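Local coordinates for histone RNA hairpin-binding protein (Drosophila melanogaster, PDB 4TUW), which binds the stem-loop at the 3' end of histone mRNA and takes part in histone pre-mRNA 3' processing, coupling histone mRNA production to the cell cycle, at residues Ser3-Ala7 with Lys50-Tyr54. The protein carries 5 engineered substitutions. Numbering follows the deposited sequence.
Sequences SYTEA and KYGKY. With nucleotides of chain D.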
# COMPACT_ATOMS: atom_id res chain seq x y z
N SER A 3 7.01 -18.30 -5.27
CA SER A 3 5.98 -17.74 -6.16
C SER A 3 4.60 -18.04 -5.60
O SER A 3 4.16 -19.19 -5.58
CB SER A 3 6.08 -18.29 -7.59
OG SER A 3 5.96 -19.70 -7.58
N TYR A 4 3.93 -17.00 -5.13
CA TYR A 4 2.71 -17.18 -4.35
C TYR A 4 1.78 -16.06 -4.69
O TYR A 4 2.18 -14.90 -4.77
CB TYR A 4 3.06 -17.14 -2.87
CG TYR A 4 1.89 -17.27 -1.92
CD1 TYR A 4 1.60 -18.48 -1.32
CD2 TYR A 4 1.10 -16.17 -1.61
CE1 TYR A 4 0.54 -18.60 -0.44
CE2 TYR A 4 0.04 -16.27 -0.72
CZ TYR A 4 -0.24 -17.50 -0.14
OH TYR A 4 -1.31 -17.62 0.74
N THR A 5 0.53 -16.40 -4.93
CA THR A 5 -0.48 -15.37 -5.02
C THR A 5 -1.58 -15.75 -4.07
O THR A 5 -2.04 -16.90 -4.06
CB THR A 5 -1.01 -15.18 -6.44
OG1 THR A 5 -1.48 -16.44 -6.93
CG2 THR A 5 0.08 -14.66 -7.35
N GLU A 6 -1.95 -14.77 -3.25
CA GLU A 6 -2.93 -14.92 -2.20
C GLU A 6 -4.29 -15.18 -2.83
O GLU A 6 -4.66 -14.50 -3.79
CB GLU A 6 -2.97 -13.64 -1.38
CG GLU A 6 -3.63 -13.78 -0.04
CD GLU A 6 -2.98 -14.85 0.80
OE1 GLU A 6 -1.96 -14.55 1.46
OE2 GLU A 6 -3.50 -15.99 0.80
N ALA A 7 -5.02 -16.15 -2.31
CA ALA A 7 -6.33 -16.45 -2.87
C ALA A 7 -7.48 -16.05 -1.95
O ALA A 7 -8.56 -15.68 -2.41
CB ALA A 7 -6.43 -17.90 -3.22
N LYS A 50 -0.95 -6.73 -2.66
CA LYS A 50 -1.96 -7.33 -1.83
C LYS A 50 -1.94 -8.83 -2.01
O LYS A 50 -2.42 -9.58 -1.16
CB LYS A 50 -3.34 -6.72 -2.07
CG LYS A 50 -3.92 -6.92 -3.46
CD LYS A 50 -5.39 -6.47 -3.55
CE LYS A 50 -5.79 -6.23 -5.01
NZ LYS A 50 -7.23 -6.49 -5.31
N TYR A 51 -1.33 -9.25 -3.11
CA TYR A 51 -1.31 -10.66 -3.46
C TYR A 51 -0.08 -11.35 -2.92
O TYR A 51 0.07 -12.55 -3.09
CB TYR A 51 -1.41 -10.86 -4.96
CG TYR A 51 -2.66 -10.27 -5.53
CD1 TYR A 51 -3.90 -10.89 -5.36
CD2 TYR A 51 -2.62 -9.08 -6.25
CE1 TYR A 51 -5.05 -10.34 -5.89
CE2 TYR A 51 -3.76 -8.54 -6.79
CZ TYR A 51 -4.97 -9.16 -6.60
OH TYR A 51 -6.12 -8.60 -7.12
N GLY A 52 0.78 -10.60 -2.25
CA GLY A 52 2.01 -11.18 -1.77
C GLY A 52 1.76 -12.12 -0.61
O GLY A 52 0.81 -11.93 0.14
N LYS A 53 2.59 -13.14 -0.48
CA LYS A 53 2.54 -13.97 0.71
C LYS A 53 3.17 -13.16 1.80
O LYS A 53 4.37 -12.89 1.76
CB LYS A 53 3.34 -15.26 0.54
CG LYS A 53 3.34 -16.16 1.77
CD LYS A 53 4.48 -17.20 1.70
CE LYS A 53 4.29 -18.21 0.55
NZ LYS A 53 5.55 -18.74 -0.06
N TYR A 54 2.35 -12.78 2.77
CA TYR A 54 2.80 -11.97 3.88
C TYR A 54 2.15 -12.43 5.17
O TYR A 54 1.04 -12.97 5.14
CB TYR A 54 2.40 -10.54 3.64
CG TYR A 54 3.33 -9.78 2.76
CD1 TYR A 54 4.62 -9.53 3.15
CD2 TYR A 54 2.90 -9.25 1.55
CE1 TYR A 54 5.47 -8.81 2.37
CE2 TYR A 54 3.75 -8.51 0.75
CZ TYR A 54 5.04 -8.29 1.17
OH TYR A 54 5.91 -7.57 0.39
P A D 5 16.23 -6.04 5.19
OP1 A D 5 16.97 -5.24 6.21
OP2 A D 5 15.82 -7.42 5.52
O5' A D 5 15.00 -5.15 4.75
C5' A D 5 15.19 -3.78 4.44
C4' A D 5 13.94 -3.16 3.86
O4' A D 5 13.62 -3.79 2.60
C3' A D 5 12.66 -3.30 4.67
O3' A D 5 12.55 -2.37 5.71
C2' A D 5 11.59 -3.13 3.61
O2' A D 5 11.46 -1.76 3.28
C1' A D 5 12.23 -3.87 2.44
N9 A D 5 11.85 -5.28 2.50
C8 A D 5 12.54 -6.35 3.01
N7 A D 5 11.87 -7.47 2.90
C5 A D 5 10.68 -7.09 2.29
C6 A D 5 9.55 -7.79 1.89
N6 A D 5 9.42 -9.10 2.07
N1 A D 5 8.54 -7.10 1.31
C2 A D 5 8.68 -5.79 1.14
N3 A D 5 9.70 -5.01 1.48
C4 A D 5 10.66 -5.74 2.04
P A D 6 12.55 -2.89 7.22
OP1 A D 6 12.86 -1.73 8.09
OP2 A D 6 13.44 -4.07 7.27
O5' A D 6 11.07 -3.43 7.43
C5' A D 6 9.94 -2.60 7.18
C4' A D 6 8.66 -3.40 7.11
O4' A D 6 8.63 -4.15 5.88
C3' A D 6 8.47 -4.45 8.19
O3' A D 6 7.95 -3.90 9.38
C2' A D 6 7.56 -5.46 7.52
O2' A D 6 6.22 -4.99 7.47
C1' A D 6 8.09 -5.44 6.10
N9 A D 6 9.15 -6.45 5.93
C8 A D 6 10.51 -6.29 6.04
N7 A D 6 11.18 -7.40 5.86
C5 A D 6 10.18 -8.35 5.63
C6 A D 6 10.23 -9.72 5.36
N6 A D 6 11.37 -10.41 5.29
N1 A D 6 9.07 -10.37 5.16
C2 A D 6 7.92 -9.68 5.24
N3 A D 6 7.76 -8.38 5.48
C4 A D 6 8.94 -7.77 5.67
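Y4 lays one face of its ring across the aliphatic part of K53, the two side chains crossing at about a right angle. K53 CB makes the CH-pi contact, 3.6 Å from the Y4 ring centroid but offset toward the rim. Bent at its third and fourth torsions, the lysine chain comes back to the same ring, with CE lying by CD1. With CG swung opposite the backbone N (chi1 178°), Y4 brings its hydroxyl to the carboxylate of E6, two residues on. There Y4 OH donates to E6 OE2 at 2.7 Å, meeting it from above the carboxylate plane, so the ring is gripped at its hydroxyl as well as covered on a face. The backbones are joined by a hydrogen bond from E6 N to Y51 O of 3.0 Å, with T5 CA adding a CH...O contact to the same oxygen. E6 OE1 makes a long, weak ion pair with R15 of helix 9-23, while R15 NH1 hydrogen-bonds the carbonyls of K50 and G52.

Y54 presents the edge of its ring to the RNA: its OH donates to N1 of adenine A5 of chain D at 2.8 Å, and A6 of chain D brings C2 to the ring edge, 3.9 Å from Y54 CE1. A phenylalanine here would probably leave N1 of A5 without its hydroxyl partner. In this chain, residues 50-54 belong to the SLBP RNA-binding domain, in the loop before helix 56-70; the N-terminal segment 3-7 runs alongside, and Y54 of that loop hydrogen-bonds an adenine of the histone mRNA stem-loop.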